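Acyl-CoA dehydrogenase FadE3 (Mycobacterium smegmatis, PDB 4IV6) belongs to the acyl-CoA dehydrogenase family of flavoproteins and binds dihydroflavine-adenine dinucleotide. Local coordinates at residues B[112-115]-B[119-122]. Residues are numbered along the deposited sequence; the frame is centred on the assembly and turned at random.
Sequences LPRM and ELRA
Glu119 brings its carboxylate across the CG and CD of Arg114, OE2 of Glu119 coming to 3.7 Å from CD of Arg114, while the guanidinium and carboxylate planes stand 70° apart. The opposite charges do not touch directly. A water joins them instead: it lies in the guanidinium plane, 3.3 Å from NH2 of Arg114, and donates to OE2 of Glu119 at 2.5 Å. The bend of the arginine chain at chi3 (-69°) turns the guanidinium back along its helix, where NH1 bonds to Lys110 O.

Leu120 supplies the central link. Its backbone N donates an almost straight hydrogen bond, 3.0 Å long, to Arg114 O, approaching from well above the carbonyl plane; Thr117 OG1 also bonds to this oxygen, so the last turn of the helix is tied to the chain leaving it. On the side-chain level, CD2 of Leu120 lies over one guanidinium face of Arg114, offset toward the rim, and packs 4.0 Å from CG of Met115. Leu120 O meanwhile receives a CA-H...O contact from Met115 CA at 3.2 Å. Ala122 closes the series, its CB 3.8 Å from CE of Met115.

The pair illustrates a helix-to-strand connection: the C-terminal end of helix 105-116 folds against the chain leading into strand 122-125, with helix 83-102 alongside, its Ser96 and Leu99 touching Met115 and its His92 ND1 bonded to Ala122 N.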
loop_
_atom_site.group_PDB
_atom_site.type_symbol
_atom_site.label_atom_id
_atom_site.label_comp_id
_atom_site.label_asym_id
_atom_site.label_seq_id
_atom_site.Cartn_x
_atom_site.Cartn_y
_atom_site.Cartn_z
ATOM N N LEU B 112 -31.728 -6.712 -32.509
ATOM C CA LEU B 112 -31.989 -5.806 -31.380
ATOM C C LEU B 112 -33.363 -5.913 -30.720
ATOM O O LEU B 112 -33.436 -5.803 -29.483
ATOM C CB LEU B 112 -31.690 -4.341 -31.739
ATOM C CG LEU B 112 -30.222 -3.997 -31.986
ATOM C CD1 LEU B 112 -30.064 -2.523 -32.316
ATOM C CD2 LEU B 112 -29.363 -4.344 -30.780
ATOM N N PRO B 113 -34.438 -6.154 -31.501
ATOM C CA PRO B 113 -35.726 -6.305 -30.813
ATOM C C PRO B 113 -35.804 -7.502 -29.851
ATOM O O PRO B 113 -36.292 -7.352 -28.734
ATOM C CB PRO B 113 -36.741 -6.417 -31.976
ATOM C CG PRO B 113 -36.092 -5.663 -33.094
ATOM C CD PRO B 113 -34.626 -6.070 -32.962
ATOM N N ARG B 114 -35.288 -8.663 -30.247
ATOM C CA ARG B 114 -35.281 -9.811 -29.359
ATOM C C ARG B 114 -34.197 -9.708 -28.288
ATOM O O ARG B 114 -34.336 -10.274 -27.211
ATOM C CB ARG B 114 -35.102 -11.099 -30.132
ATOM C CG ARG B 114 -36.313 -11.522 -30.937
ATOM C CD ARG B 114 -35.963 -12.793 -31.682
ATOM N NE ARG B 114 -34.985 -12.520 -32.740
ATOM C CZ ARG B 114 -34.070 -13.384 -33.177
ATOM N NH1 ARG B 114 -33.239 -13.031 -34.171
ATOM N NH2 ARG B 114 -33.966 -14.591 -32.625
ATOM N N MET B 115 -33.132 -8.977 -28.567
ATOM C CA MET B 115 -32.131 -8.699 -27.526
ATOM C C MET B 115 -32.694 -7.829 -26.405
ATOM O O MET B 115 -32.425 -8.064 -25.238
ATOM C CB MET B 115 -30.886 -8.062 -28.122
ATOM C CG MET B 115 -30.041 -9.070 -28.879
ATOM S SD MET B 115 -28.626 -8.342 -29.714
ATOM C CE MET B 115 -27.661 -7.829 -28.296
ATOM N N GLU B 119 -35.062 -12.223 -25.008
ATOM C CA GLU B 119 -35.447 -13.446 -25.726
ATOM C C GLU B 119 -34.221 -13.997 -26.443
ATOM O O GLU B 119 -34.007 -15.196 -26.451
ATOM C CB GLU B 119 -36.558 -13.183 -26.744
ATOM C CG GLU B 119 -37.046 -14.451 -27.437
ATOM C CD GLU B 119 -38.036 -14.192 -28.562
ATOM O OE1 GLU B 119 -38.834 -13.224 -28.499
ATOM O OE2 GLU B 119 -38.010 -14.980 -29.526
ATOM N N LEU B 120 -33.426 -13.094 -27.030
ATOM C CA LEU B 120 -32.104 -13.434 -27.520
ATOM C C LEU B 120 -31.049 -12.744 -26.674
ATOM O O LEU B 120 -31.108 -11.544 -26.492
ATOM C CB LEU B 120 -31.957 -12.998 -28.961
ATOM C CG LEU B 120 -30.558 -13.115 -29.570
ATOM C CD1 LEU B 120 -30.119 -14.551 -29.651
ATOM C CD2 LEU B 120 -30.581 -12.493 -30.952
ATOM N N ARG B 121 -30.066 -13.501 -26.211
ATOM C CA ARG B 121 -28.919 -12.968 -25.510
ATOM C C ARG B 121 -27.635 -13.077 -26.330
ATOM O O ARG B 121 -27.455 -14.022 -27.123
ATOM C CB ARG B 121 -28.758 -13.716 -24.207
ATOM C CG ARG B 121 -29.770 -13.252 -23.168
ATOM C CD ARG B 121 -29.727 -14.113 -21.943
ATOM N NE ARG B 121 -28.488 -13.957 -21.224
ATOM C CZ ARG B 121 -28.126 -14.739 -20.218
ATOM N NH1 ARG B 121 -28.940 -15.710 -19.799
ATOM N NH2 ARG B 121 -26.970 -14.528 -19.611
ATOM N N ALA B 122 -26.748 -12.101 -26.145
ATOM C CA ALA B 122 -25.487 -12.050 -26.859
ATOM C C ALA B 122 -24.333 -11.935 -25.896
ATOM O O ALA B 122 -24.463 -11.415 -24.775
ATOM C CB ALA B 122 -25.471 -10.893 -27.858
HETATM O O HOH W 1 -36.007 -16.069 -30.563
#